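Local coordinates for ribosome-inactivating protein 3 (Zea mays, PDB 2PQG) that belongs to the plant ribosome-inactivating protein family and folds into a mixed beta-sheet packed with helices, at residues I36-L41 with R254-V259; V83-G88 with N99-G104; N133-K138 with S175-L180. All blocks are in the same frame, centred on the assembly; numbering follows the deposited sequence.

Contact 1 (I36-L41 with R254-V259); sequences IFQPVL and RIVALV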
ATOM      1  N   ILE A  36      13.635   9.395 -18.580  1.00 36.60           N
ATOM      2  CA  ILE A  36      12.680   9.074 -17.528  1.00 34.13           C
ATOM      3  C   ILE A  36      13.064   9.838 -16.256  1.00 34.74           C
ATOM      4  O   ILE A  36      14.037   9.490 -15.585  1.00 32.49           O
ATOM      5  CB  ILE A  36      12.669   7.547 -17.236  1.00 29.16           C
ATOM      6  CG1 ILE A  36      12.334   6.779 -18.515  1.00 25.86           C
ATOM      7  CG2 ILE A  36      11.637   7.218 -16.168  1.00 29.86           C
ATOM      8  CD1 ILE A  36      12.183   5.270 -18.326  1.00 18.34           C
ATOM      9  N   PHE A  37      12.305  10.883 -15.936  1.00 34.32           N
ATOM     10  CA  PHE A  37      12.570  11.692 -14.752  1.00 37.38           C
ATOM     11  C   PHE A  37      12.632  10.858 -13.472  1.00 36.41           C
ATOM     12  O   PHE A  37      13.571  10.988 -12.694  1.00 39.98           O
ATOM     13  CB  PHE A  37      11.495  12.773 -14.596  1.00 43.19           C
ATOM     14  CG  PHE A  37      11.531  13.834 -15.664  1.00 53.33           C
ATOM     15  CD1 PHE A  37      10.362  14.507 -16.024  1.00 57.17           C
ATOM     16  CD2 PHE A  37      12.727  14.180 -16.296  1.00 56.94           C
ATOM     17  CE1 PHE A  37      10.379  15.509 -17.001  1.00 60.41           C
ATOM     18  CE2 PHE A  37      12.759  15.180 -17.274  1.00 59.86           C
ATOM     19  CZ  PHE A  37      11.580  15.846 -17.626  1.00 62.05           C
ATOM     20  N   GLN A  38      11.639   9.999 -13.255  1.00 33.30           N
ATOM     21  CA  GLN A  38      11.598   9.173 -12.052  1.00 27.96           C
ATOM     22  C   GLN A  38      12.572   8.008 -12.053  1.00 26.93           C
ATOM     23  O   GLN A  38      12.896   7.454 -13.099  1.00 28.43           O
ATOM     24  CB  GLN A  38      10.203   8.579 -11.841  1.00 30.67           C
ATOM     25  CG  GLN A  38       9.066   9.570 -11.835  1.00 36.38           C
ATOM     26  CD  GLN A  38       8.508   9.822 -13.219  1.00 35.00           C
ATOM     27  OE1 GLN A  38       9.093   9.416 -14.226  1.00 32.55           O
ATOM     28  NE2 GLN A  38       7.370  10.506 -13.277  1.00 32.51           N
ATOM     29  N   PRO A  39      13.065   7.631 -10.864  1.00 24.13           N
ATOM     30  CA  PRO A  39      13.992   6.509 -10.746  1.00 21.20           C
ATOM     31  C   PRO A  39      13.234   5.243 -11.133  1.00 19.29           C
ATOM     32  O   PRO A  39      12.033   5.136 -10.883  1.00 15.03           O
ATOM     33  CB  PRO A  39      14.352   6.520  -9.265  1.00 21.10           C
ATOM     34  CG  PRO A  39      14.354   7.960  -8.949  1.00 21.63           C
ATOM     35  CD  PRO A  39      13.105   8.460  -9.646  1.00 24.92           C
ATOM     36  N   VAL A  40      13.941   4.291 -11.733  1.00 20.04           N
ATOM     37  CA  VAL A  40      13.344   3.031 -12.159  1.00 20.20           C
ATOM     38  C   VAL A  40      13.657   1.951 -11.125  1.00 24.16           C
ATOM     39  O   VAL A  40      14.829   1.674 -10.843  1.00 25.56           O
ATOM     40  CB  VAL A  40      13.908   2.598 -13.521  1.00 17.11           C
ATOM     41  CG1 VAL A  40      13.132   1.405 -14.053  1.00 16.86           C
ATOM     42  CG2 VAL A  40      13.842   3.756 -14.490  1.00 15.43           C
ATOM     43  N   LEU A  41      12.609   1.346 -10.568  1.00 22.01           N
ATOM     44  CA  LEU A  41      12.761   0.308  -9.555  1.00 23.23           C
ATOM     45  C   LEU A  41      13.438  -0.942 -10.106  1.00 27.22           C
ATOM     46  O   LEU A  41      13.511  -1.133 -11.319  1.00 30.85           O
ATOM     47  CB  LEU A  41      11.394  -0.063  -8.982  1.00 16.30           C
ATOM     48  CG  LEU A  41      10.682   1.064  -8.240  1.00 16.94           C
ATOM     49  CD1 LEU A  41       9.272   0.627  -7.898  1.00 20.67           C
ATOM     50  CD2 LEU A  41      11.443   1.430  -6.987  1.00 12.71           C
ATOM     51  N   ARG A 254       4.463  14.972 -11.996  1.00 39.31           N
ATOM     52  CA  ARG A 254       3.795  15.554 -10.831  1.00 41.12           C
ATOM     53  C   ARG A 254       2.923  14.501 -10.154  1.00 41.14           C
ATOM     54  O   ARG A 254       2.282  14.772  -9.130  1.00 43.13           O
ATOM     55  CB  ARG A 254       2.879  16.686 -11.275  1.00 44.41           C
ATOM     56  CG  ARG A 254       3.521  18.041 -11.382  1.00 50.18           C
ATOM     57  CD  ARG A 254       2.764  19.081 -10.566  1.00 60.70           C
ATOM     58  NE  ARG A 254       2.905  18.871  -9.125  1.00 66.56           N
ATOM     59  CZ  ARG A 254       2.442  19.705  -8.196  1.00 71.82           C
ATOM     60  NH1 ARG A 254       1.804  20.812  -8.553  1.00 76.93           N
ATOM     61  NH2 ARG A 254       2.622  19.438  -6.908  1.00 71.64           N
ATOM     62  N   ILE A 255       2.952  13.285 -10.684  1.00 39.76           N
ATOM     63  CA  ILE A 255       2.075  12.221 -10.248  1.00 35.31           C
ATOM     64  C   ILE A 255       2.740  10.974  -9.704  1.00 33.95           C
ATOM     65  O   ILE A 255       2.407  10.515  -8.616  1.00 37.81           O
ATOM     66  CB  ILE A 255       1.173  11.860 -11.462  1.00 32.41           C
ATOM     67  CG1 ILE A 255       0.201  13.007 -11.774  1.00 30.73           C
ATOM     68  CG2 ILE A 255       0.433  10.567 -11.239  1.00 29.70           C
ATOM     69  CD1 ILE A 255      -0.650  12.768 -13.007  1.00 37.77           C
ATOM     70  N   VAL A 256       3.635  10.407 -10.505  1.00 30.42           N
ATOM     71  CA  VAL A 256       4.366   9.216 -10.091  1.00 29.24           C
ATOM     72  C   VAL A 256       5.777   9.614  -9.680  1.00 26.47           C
ATOM     73  O   VAL A 256       6.417  10.448 -10.321  1.00 26.52           O
ATOM     74  CB  VAL A 256       4.455   8.154 -11.207  1.00 29.51           C
ATOM     75  CG1 VAL A 256       3.150   7.384 -11.287  1.00 32.69           C
ATOM     76  CG2 VAL A 256       4.760   8.824 -12.532  1.00 30.73           C
ATOM     77  N   ALA A 257       6.254   9.018  -8.593  1.00 25.12           N
ATOM     78  CA  ALA A 257       7.585   9.308  -8.076  1.00 20.40           C
ATOM     79  C   ALA A 257       8.558   8.218  -8.492  1.00 19.14           C
ATOM     80  O   ALA A 257       9.707   8.500  -8.809  1.00 18.92           O
ATOM     81  CB  ALA A 257       7.542   9.430  -6.549  1.00 13.97           C
ATOM     82  N   LEU A 258       8.092   6.973  -8.502  1.00 18.67           N
ATOM     83  CA  LEU A 258       8.933   5.848  -8.890  1.00 21.56           C
ATOM     84  C   LEU A 258       8.216   4.963  -9.908  1.00 24.58           C
ATOM     85  O   LEU A 258       7.086   4.521  -9.672  1.00 24.84           O
ATOM     86  CB  LEU A 258       9.294   5.019  -7.660  1.00 22.25           C
ATOM     87  CG  LEU A 258      10.023   5.737  -6.521  1.00 24.80           C
ATOM     88  CD1 LEU A 258       9.979   4.858  -5.274  1.00 26.67           C
ATOM     89  CD2 LEU A 258      11.456   6.056  -6.925  1.00 21.59           C
ATOM     90  N   VAL A 259       8.870   4.690 -11.036  1.00 24.36           N
ATOM     91  CA  VAL A 259       8.247   3.860 -12.056  1.00 21.90           C
ATOM     92  C   VAL A 259       8.699   2.419 -12.058  1.00 23.04           C
ATOM     93  O   VAL A 259       9.832   2.090 -11.705  1.00 22.49           O
ATOM     94  CB  VAL A 259       8.465   4.418 -13.472  1.00 21.22           C
ATOM     95  CG1 VAL A 259       7.861   5.798 -13.573  1.00 22.90           C
ATOM     96  CG2 VAL A 259       9.940   4.432 -13.810  1.00 22.04           C
TER
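Val259 is gripped through both its backbone polar atoms: its O accepts the amide of Leu41 (Leu41 N to Val259 O 3.1 Å), and its N donates to Pro39 O at 3.2 Å. The two bonds straddle Val40 and make a single beta bridge between two otherwise irregular loops, one following helix 15-27 and the other near the C-terminal end of the chain. A third bond comes from a side chain. Gln38 NE2 donates to Val256 O at 3.1 Å with an angle at H of 149°. The acceptor sits close to the amide plane of Gln38, yet the donor stands 40° above the carbonyl plane of Val256, so it does not use a lone pair direction. A bend at chi2 of Gln38 (89°) turns the amide so that NE2 meets Val256 O, while CB and CG of that residue lie beside Ala257 O.

Apolar side chains pack around the bridge. Leu258 divides its branches, CD2 lying 3.8 Å from Pro39 CB and CD1 4.1 Å from Leu41 CD2, the two leucine side chains crossing at about a right angle. Helix 15-27 supports this side, its Ile27 touching both Pro39 and Leu258. Phe228 of helix 220-232 meets Ile36 and Val40 on another side. One methyl serves both of these residues: Val259 CG2, set between its own backbone N and carbonyl carbon, lies 4.0 Å from Ile36 CG2 and 4.0 Å from Val40 CG2.

Contact 2 (V83-G88 with N99-G104); sequences VWWEFG and NPRWLG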
ATOM      1  N   VAL A  83       4.243 -13.346  14.358  1.00 23.35           N
ATOM      2  CA  VAL A  83       3.482 -14.132  13.395  1.00 21.27           C
ATOM      3  C   VAL A  83       3.390 -13.371  12.081  1.00 23.33           C
ATOM      4  O   VAL A  83       2.952 -12.217  12.055  1.00 25.17           O
ATOM      5  CB  VAL A  83       2.055 -14.402  13.875  1.00 20.27           C
ATOM      6  CG1 VAL A  83       1.309 -15.208  12.829  1.00 20.90           C
ATOM      7  CG2 VAL A  83       2.086 -15.128  15.202  1.00 18.53           C
ATOM      8  N   TRP A  84       3.813 -14.008  10.994  1.00 22.05           N
ATOM      9  CA  TRP A  84       3.760 -13.365   9.683  1.00 19.95           C
ATOM     10  C   TRP A  84       2.472 -13.716   8.978  1.00 18.57           C
ATOM     11  O   TRP A  84       2.093 -14.881   8.893  1.00 18.83           O
ATOM     12  CB  TRP A  84       4.934 -13.788   8.800  1.00 16.98           C
ATOM     13  CG  TRP A  84       6.209 -13.072   9.114  1.00 17.21           C
ATOM     14  CD1 TRP A  84       7.240 -13.532   9.882  1.00 19.17           C
ATOM     15  CD2 TRP A  84       6.587 -11.757   8.679  1.00 18.00           C
ATOM     16  NE1 TRP A  84       8.235 -12.588   9.951  1.00 23.74           N
ATOM     17  CE2 TRP A  84       7.863 -11.491   9.223  1.00 19.98           C
ATOM     18  CE3 TRP A  84       5.971 -10.782   7.884  1.00 14.72           C
ATOM     19  CZ2 TRP A  84       8.537 -10.284   8.999  1.00 17.45           C
ATOM     20  CZ3 TRP A  84       6.640  -9.583   7.663  1.00 17.49           C
ATOM     21  CH2 TRP A  84       7.912  -9.346   8.218  1.00 18.82           C
ATOM     22  N   TRP A  85       1.803 -12.690   8.474  1.00 19.00           N
ATOM     23  CA  TRP A  85       0.548 -12.854   7.764  1.00 17.14           C
ATOM     24  C   TRP A  85       0.760 -12.422   6.333  1.00 16.13           C
ATOM     25  O   TRP A  85       1.069 -11.260   6.070  1.00 12.21           O
ATOM     26  CB  TRP A  85      -0.522 -11.994   8.406  1.00 17.61           C
ATOM     27  CG  TRP A  85      -0.922 -12.483   9.736  1.00 14.79           C
ATOM     28  CD1 TRP A  85      -0.439 -12.082  10.961  1.00 14.03           C
ATOM     29  CD2 TRP A  85      -1.884 -13.494   9.993  1.00 14.12           C
ATOM     30  NE1 TRP A  85      -1.064 -12.782  11.967  1.00  9.71           N
ATOM     31  CE2 TRP A  85      -1.971 -13.643  11.403  1.00 13.64           C
ATOM     32  CE3 TRP A  85      -2.721 -14.264   9.175  1.00  8.08           C
ATOM     33  CZ2 TRP A  85      -2.826 -14.575  12.003  1.00 12.77           C
ATOM     34  CZ3 TRP A  85      -3.573 -15.189   9.777  1.00 15.81           C
ATOM     35  CH2 TRP A  85      -3.633 -15.319  11.179  1.00 12.80           C
ATOM     36  N   GLU A  86       0.576 -13.357   5.409  1.00 18.77           N
ATOM     37  CA  GLU A  86       0.796 -13.079   3.996  1.00 20.71           C
ATOM     38  C   GLU A  86      -0.437 -13.069   3.094  1.00 20.69           C
ATOM     39  O   GLU A  86      -1.378 -13.850   3.270  1.00 19.11           O
ATOM     40  CB  GLU A  86       1.799 -14.091   3.457  1.00 23.81           C
ATOM     41  CG  GLU A  86       2.426 -13.703   2.143  1.00 29.35           C
ATOM     42  CD  GLU A  86       3.373 -14.765   1.632  1.00 33.10           C
ATOM     43  OE1 GLU A  86       3.806 -15.612   2.445  1.00 32.39           O
ATOM     44  OE2 GLU A  86       3.692 -14.745   0.423  1.00 32.28           O
ATOM     45  N   PHE A  87      -0.414 -12.171   2.116  1.00 24.58           N
ATOM     46  CA  PHE A  87      -1.499 -12.047   1.148  1.00 25.85           C
ATOM     47  C   PHE A  87      -1.570 -13.331   0.332  1.00 27.92           C
ATOM     48  O   PHE A  87      -0.577 -13.746  -0.272  1.00 31.04           O
ATOM     49  CB  PHE A  87      -1.244 -10.858   0.218  1.00 23.10           C
ATOM     50  CG  PHE A  87      -1.733  -9.545   0.753  1.00 18.80           C
ATOM     51  CD1 PHE A  87      -0.906  -8.431   0.743  1.00 17.78           C
ATOM     52  CD2 PHE A  87      -3.032  -9.412   1.227  1.00 13.25           C
ATOM     53  CE1 PHE A  87      -1.363  -7.200   1.187  1.00 17.80           C
ATOM     54  CE2 PHE A  87      -3.499  -8.188   1.672  1.00 14.45           C
ATOM     55  CZ  PHE A  87      -2.661  -7.077   1.655  1.00 19.66           C
ATOM     56  N   GLY A  88      -2.739 -13.957   0.320  1.00 25.62           N
ATOM     57  CA  GLY A  88      -2.902 -15.192  -0.417  1.00 27.97           C
ATOM     58  C   GLY A  88      -3.877 -16.106   0.289  1.00 33.44           C
ATOM     59  O   GLY A  88      -4.534 -15.694   1.244  1.00 37.07           O
ATOM     60  N   ASN A  99       7.394 -19.459   8.902  1.00 25.04           N
ATOM     61  CA  ASN A  99       6.055 -19.973   9.228  1.00 24.72           C
ATOM     62  C   ASN A  99       4.929 -18.980   8.980  1.00 21.43           C
ATOM     63  O   ASN A  99       4.103 -18.738   9.861  1.00 23.67           O
ATOM     64  CB  ASN A  99       6.007 -20.410  10.703  1.00 24.34           C
ATOM     65  CG  ASN A  99       6.727 -21.721  10.952  1.00 24.21           C
ATOM     66  OD1 ASN A  99       7.267 -21.942  12.034  1.00 25.65           O
ATOM     67  ND2 ASN A  99       6.725 -22.605   9.954  1.00 20.40           N
ATOM     68  N   PRO A 100       4.864 -18.409   7.771  1.00 22.02           N
ATOM     69  CA  PRO A 100       3.805 -17.442   7.481  1.00 22.69           C
ATOM     70  C   PRO A 100       2.410 -18.048   7.371  1.00 23.04           C
ATOM     71  O   PRO A 100       2.243 -19.186   6.929  1.00 24.04           O
ATOM     72  CB  PRO A 100       4.273 -16.805   6.176  1.00 20.48           C
ATOM     73  CG  PRO A 100       4.958 -17.928   5.491  1.00 18.02           C
ATOM     74  CD  PRO A 100       5.739 -18.601   6.601  1.00 21.42           C
ATOM     75  N   ARG A 101       1.417 -17.274   7.793  1.00 22.54           N
ATOM     76  CA  ARG A 101       0.025 -17.698   7.734  1.00 23.18           C
ATOM     77  C   ARG A 101      -0.669 -16.968   6.590  1.00 24.40           C
ATOM     78  O   ARG A 101      -0.373 -15.797   6.319  1.00 24.05           O
ATOM     79  CB  ARG A 101      -0.685 -17.381   9.048  1.00 16.80           C
ATOM     80  CG  ARG A 101      -0.339 -18.327  10.146  1.00 26.32           C
ATOM     81  CD  ARG A 101      -0.960 -17.913  11.461  1.00 35.31           C
ATOM     82  NE  ARG A 101      -1.231 -19.081  12.295  1.00 46.15           N
ATOM     83  CZ  ARG A 101      -2.200 -19.959  12.047  1.00 52.95           C
ATOM     84  NH1 ARG A 101      -2.374 -20.996  12.854  1.00 55.94           N
ATOM     85  NH2 ARG A 101      -3.007 -19.793  11.003  1.00 57.34           N
ATOM     86  N   TRP A 102      -1.578 -17.669   5.918  1.00 23.80           N
ATOM     87  CA  TRP A 102      -2.335 -17.085   4.819  1.00 23.03           C
ATOM     88  C   TRP A 102      -3.487 -16.244   5.375  1.00 22.16           C
ATOM     89  O   TRP A 102      -4.230 -16.704   6.243  1.00 22.21           O
ATOM     90  CB  TRP A 102      -2.904 -18.189   3.920  1.00 21.71           C
ATOM     91  CG  TRP A 102      -1.905 -18.857   3.002  1.00 21.85           C
ATOM     92  CD1 TRP A 102      -1.647 -20.204   2.903  1.00 18.73           C
ATOM     93  CD2 TRP A 102      -1.080 -18.219   2.016  1.00 17.45           C
ATOM     94  NE1 TRP A 102      -0.710 -20.436   1.926  1.00 16.59           N
ATOM     95  CE2 TRP A 102      -0.333 -19.240   1.374  1.00 17.56           C
ATOM     96  CE3 TRP A 102      -0.872 -16.885   1.634  1.00 20.12           C
ATOM     97  CZ2 TRP A 102       0.580 -18.968   0.342  1.00 17.59           C
ATOM     98  CZ3 TRP A 102       0.043 -16.613   0.603  1.00 21.33           C
ATOM     99  CH2 TRP A 102       0.766 -17.654  -0.016  1.00 21.40           C
ATOM    100  N   LEU A 103      -3.625 -15.016   4.881  1.00 22.40           N
ATOM    101  CA  LEU A 103      -4.703 -14.141   5.320  1.00 22.38           C
ATOM    102  C   LEU A 103      -6.030 -14.675   4.767  1.00 26.20           C
ATOM    103  O   LEU A 103      -7.096 -14.438   5.334  1.00 27.99           O
ATOM    104  CB  LEU A 103      -4.454 -12.700   4.842  1.00 18.34           C
ATOM    105  CG  LEU A 103      -3.527 -11.830   5.718  1.00 21.41           C
ATOM    106  CD1 LEU A 103      -3.134 -10.518   5.019  1.00  9.17           C
ATOM    107  CD2 LEU A 103      -4.241 -11.533   7.031  1.00 18.44           C
ATOM    108  N   GLY A 104      -5.956 -15.420   3.668  1.00 27.53           N
ATOM    109  CA  GLY A 104      -7.163 -15.969   3.076  1.00 30.90           C
ATOM    110  C   GLY A 104      -7.661 -15.154   1.895  1.00 32.06           C
ATOM    111  O   GLY A 104      -8.482 -15.621   1.105  1.00 34.93           O
TER
HETATM  112  O   HOH W   1       4.767 -16.545  11.399  1.00 21.75           O
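The six-membered ring of Trp85 carries Arg101 CB over one face, 3.9 Å from the ring centroid and 23° off its normal, a CH-pi contact. Lys138 NZ lies over the opposite face in a cation-pi contact. Trp102 O stands at the edge of the same ring, near its plane, and Leu103 CD2 comes in obliquely. The extended Arg101 chain runs alongside the indole, bringing its CD to 3.7 Å from Trp85 CH2. The Trp102 ring stacks with His94 and presents an edge to two carbonyls: Phe87 O is 3.1 Å from Trp102 CZ3 and Glu86 O 3.5 Å from Trp102 CE3. Gly88 CA approaches that ring obliquely, at 3.3 Å from CE3. The Glu86 carboxylate lies beside it, planes 40° apart, and its oxygens accept the amides of Leu95 and Leu96.

Backbone bonds show a parallel pairing. Arg101 N donates to Trp84 O at 2.7 Å, Glu86 N to Arg101 O at 2.8 Å, and Leu103 N to Glu86 O at 3.0 Å. Ahead of them, a water bridges Trp84 N and Asn99 O.

Strand 101-102 is an outermost strand of the mixed sheet, next to strand 84-86, which itself runs antiparallel to strand 74-78. Phe77 of that strand meets the Trp85 ring, and Leu177 of helix 171-189 packs on Phe87 and Leu103.

Contact 3 (N133-K138 with S175-L180); sequences NDLAKK and SKLVKL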
ATOM      1  N   ASN A 133      -2.473  -0.655  15.606  1.00 22.46           N
ATOM      2  CA  ASN A 133      -2.893  -1.226  16.876  1.00 25.89           C
ATOM      3  C   ASN A 133      -3.838  -2.397  16.665  1.00 26.78           C
ATOM      4  O   ASN A 133      -3.795  -3.378  17.406  1.00 30.41           O
ATOM      5  CB  ASN A 133      -3.538  -0.143  17.749  1.00 25.52           C
ATOM      6  CG  ASN A 133      -2.513   0.829  18.316  1.00 28.07           C
ATOM      7  OD1 ASN A 133      -2.849   1.949  18.703  1.00 28.36           O
ATOM      8  ND2 ASN A 133      -1.251   0.397  18.373  1.00 28.98           N
ATOM      9  N   ASP A 134      -4.670  -2.294  15.638  1.00 29.62           N
ATOM     10  CA  ASP A 134      -5.634  -3.335  15.303  1.00 30.22           C
ATOM     11  C   ASP A 134      -4.922  -4.567  14.748  1.00 29.62           C
ATOM     12  O   ASP A 134      -5.119  -5.680  15.240  1.00 31.64           O
ATOM     13  CB  ASP A 134      -6.615  -2.812  14.252  1.00 35.18           C
ATOM     14  CG  ASP A 134      -7.931  -3.562  14.251  1.00 39.12           C
ATOM     15  OD1 ASP A 134      -7.924  -4.806  14.343  1.00 43.85           O
ATOM     16  OD2 ASP A 134      -8.982  -2.898  14.146  1.00 44.80           O
ATOM     17  N   LEU A 135      -4.099  -4.361  13.720  1.00 25.22           N
ATOM     18  CA  LEU A 135      -3.369  -5.456  13.082  1.00 22.30           C
ATOM     19  C   LEU A 135      -2.320  -6.103  13.987  1.00 20.18           C
ATOM     20  O   LEU A 135      -1.948  -7.266  13.791  1.00 16.71           O
ATOM     21  CB  LEU A 135      -2.723  -4.967  11.777  1.00 17.96           C
ATOM     22  CG  LEU A 135      -3.730  -4.589  10.686  1.00 13.40           C
ATOM     23  CD1 LEU A 135      -2.995  -3.985   9.500  1.00 15.92           C
ATOM     24  CD2 LEU A 135      -4.537  -5.828  10.264  1.00  4.78           C
ATOM     25  N   ALA A 136      -1.841  -5.353  14.974  1.00 20.77           N
ATOM     26  CA  ALA A 136      -0.855  -5.883  15.911  1.00 23.95           C
ATOM     27  C   ALA A 136      -1.507  -7.020  16.674  1.00 25.72           C
ATOM     28  O   ALA A 136      -0.825  -7.829  17.291  1.00 29.47           O
ATOM     29  CB  ALA A 136      -0.406  -4.805  16.880  1.00 20.03           C
ATOM     30  N   LYS A 137      -2.837  -7.068  16.629  1.00 29.37           N
ATOM     31  CA  LYS A 137      -3.594  -8.111  17.311  1.00 32.04           C
ATOM     32  C   LYS A 137      -4.236  -9.103  16.351  1.00 33.06           C
ATOM     33  O   LYS A 137      -5.092  -9.875  16.781  1.00 34.82           O
ATOM     34  CB  LYS A 137      -4.719  -7.520  18.156  1.00 31.89           C
ATOM     35  CG  LYS A 137      -4.390  -6.227  18.826  1.00 35.76           C
ATOM     36  CD  LYS A 137      -5.376  -5.963  19.937  1.00 42.46           C
ATOM     37  CE  LYS A 137      -4.973  -4.735  20.725  1.00 44.23           C
ATOM     38  NZ  LYS A 137      -5.289  -4.900  22.170  1.00 46.11           N
ATOM     39  N   LYS A 138      -3.850  -9.091  15.072  1.00 33.42           N
ATOM     40  CA  LYS A 138      -4.454 -10.027  14.127  1.00 36.11           C
ATOM     41  C   LYS A 138      -4.569 -11.373  14.804  1.00 40.66           C
ATOM     42  O   LYS A 138      -3.591 -11.955  15.270  1.00 40.28           O
ATOM     43  CB  LYS A 138      -3.639 -10.189  12.848  1.00 35.73           C
ATOM     44  CG  LYS A 138      -4.234 -11.239  11.911  1.00 32.93           C
ATOM     45  CD  LYS A 138      -5.322 -10.673  11.024  1.00 33.61           C
ATOM     46  CE  LYS A 138      -6.354 -11.734  10.686  1.00 34.26           C
ATOM     47  NZ  LYS A 138      -5.743 -13.028  10.286  1.00 31.13           N
ATOM     48  N   SER A 175      -9.864  -3.747   5.917  1.00 15.20           N
ATOM     49  CA  SER A 175     -10.020  -2.308   6.024  1.00 14.72           C
ATOM     50  C   SER A 175      -8.753  -1.618   6.504  1.00 13.36           C
ATOM     51  O   SER A 175      -8.332  -0.622   5.923  1.00 13.05           O
ATOM     52  CB  SER A 175     -11.179  -1.997   6.966  1.00 14.07           C
ATOM     53  OG  SER A 175     -11.290  -0.608   7.183  1.00 18.24           O
ATOM     54  N   LYS A 176      -8.156  -2.152   7.564  1.00 14.49           N
ATOM     55  CA  LYS A 176      -6.932  -1.592   8.126  1.00 15.42           C
ATOM     56  C   LYS A 176      -5.759  -1.782   7.158  1.00 19.65           C
ATOM     57  O   LYS A 176      -4.890  -0.908   7.025  1.00 20.37           O
ATOM     58  CB  LYS A 176      -6.637  -2.260   9.465  1.00 12.14           C
ATOM     59  CG  LYS A 176      -7.735  -2.003  10.511  1.00 15.41           C
ATOM     60  CD  LYS A 176      -7.848  -0.506  10.785  1.00 20.59           C
ATOM     61  CE  LYS A 176      -8.891  -0.156  11.834  1.00 20.71           C
ATOM     62  NZ  LYS A 176     -10.246  -0.070  11.246  1.00 27.79           N
ATOM     63  N   LEU A 177      -5.747  -2.914   6.463  1.00 17.37           N
ATOM     64  CA  LEU A 177      -4.682  -3.193   5.515  1.00 19.03           C
ATOM     65  C   LEU A 177      -4.684  -2.276   4.302  1.00 19.58           C
ATOM     66  O   LEU A 177      -3.624  -1.829   3.872  1.00 18.67           O
ATOM     67  CB  LEU A 177      -4.734  -4.656   5.064  1.00 17.07           C
ATOM     68  CG  LEU A 177      -4.069  -5.639   6.039  1.00 14.08           C
ATOM     69  CD1 LEU A 177      -4.188  -7.060   5.530  1.00  6.63           C
ATOM     70  CD2 LEU A 177      -2.599  -5.256   6.216  1.00 14.50           C
ATOM     71  N   VAL A 178      -5.861  -1.974   3.758  1.00 21.75           N
ATOM     72  CA  VAL A 178      -5.926  -1.106   2.583  1.00 21.71           C
ATOM     73  C   VAL A 178      -5.667   0.368   2.916  1.00 21.17           C
ATOM     74  O   VAL A 178      -5.540   1.195   2.021  1.00 26.05           O
ATOM     75  CB  VAL A 178      -7.284  -1.250   1.844  1.00 19.43           C
ATOM     76  CG1 VAL A 178      -8.372  -0.520   2.605  1.00 14.67           C
ATOM     77  CG2 VAL A 178      -7.150  -0.756   0.405  1.00 10.74           C
ATOM     78  N   LYS A 179      -5.589   0.700   4.198  1.00 19.05           N
ATOM     79  CA  LYS A 179      -5.306   2.075   4.583  1.00 18.35           C
ATOM     80  C   LYS A 179      -3.788   2.249   4.549  1.00 20.98           C
ATOM     81  O   LYS A 179      -3.277   3.315   4.176  1.00 22.09           O
ATOM     82  CB  LYS A 179      -5.821   2.365   5.992  1.00 15.03           C
ATOM     83  CG  LYS A 179      -7.327   2.392   6.115  1.00 11.14           C
ATOM     84  CD  LYS A 179      -7.742   2.675   7.544  1.00 12.00           C
ATOM     85  CE  LYS A 179      -9.244   2.860   7.649  1.00 17.44           C
ATOM     86  NZ  LYS A 179      -9.717   3.894   6.697  1.00 22.04           N
ATOM     87  N   LEU A 180      -3.074   1.190   4.934  1.00 18.10           N
ATOM     88  CA  LEU A 180      -1.612   1.212   4.954  1.00 18.38           C
ATOM     89  C   LEU A 180      -1.047   1.015   3.554  1.00 17.43           C
ATOM     90  O   LEU A 180       0.009   1.548   3.225  1.00 13.00           O
ATOM     91  CB  LEU A 180      -1.074   0.125   5.890  1.00 16.41           C
ATOM     92  CG  LEU A 180      -1.534   0.209   7.350  1.00 17.36           C
ATOM     93  CD1 LEU A 180      -0.965  -0.975   8.125  1.00 13.60           C
ATOM     94  CD2 LEU A 180      -1.099   1.537   7.973  1.00 10.83           C
TER
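Lys176 meets the segment 133-138 first, with its aliphatic part. Its CB lies 3.9 Å from Leu135 CG, and beyond CG the chain bends (chi2 -61°) to cross the Asp134 side chain at about a right angle. The closest approach there is from Asp134 OD2 to Lys176 CE, 3.6 Å. The ammonium group stays farther off: NZ is 4.2 Å from Asp134 OD2, so any attraction is probably weak, and no salt bridge forms.

One residue on, Leu177 starts off to one side of the contact, but its end swings nearer, and its CD2 comes to 3.5 Å from Leu135 CD1. The two side chains cross obliquely, and Phe77 of strand 74-78 touches both of them. A turn of helix past Lys176, Leu180 reaches toward Leu135 tip to tip, CD1 to CD1 at 3.9 Å. A single methyl, Leu135 CD1, therefore touches both Leu177 and Leu180, and Met128 of helix 125-135 also lies against Leu180.

A type I turn runs from Leu135 to Lys138, in which Lys138 N bonds to Leu135 O at 2.9 Å. The contact is thus packing between helices 125-135 and 171-189. No hydrogen bond crosses it, and the packing is carried by Leu135 against the aliphatic part of Lys176 and the methyls of Leu177 and Leu180. At its charged margin, Lys176 probably tempers the closeness of the like-charged Asp134 and Asp172, to which it stands too far for strong bonds.

How the contacts relate
Contact 1 stands apart from the others, its centre about 31 Å from that of contact 2 and about 28 Å from that of contact 3, on the opposite side of the chain's centre. One of its segments lies early in the sequence and the other close to its C-terminus, and they bracket the other contacts, so it ties the loop after helix 15-27 to the chain's final stretch. Contacts 2 and 3 follow one another along the chain, with centres about 14 Å apart, and they touch. Helix 171-189 carries one side of contact 3 and packs on contact 2, and strand 74-78 touches both. Together they join the sheet's edge to helices 125-135 and 171-189.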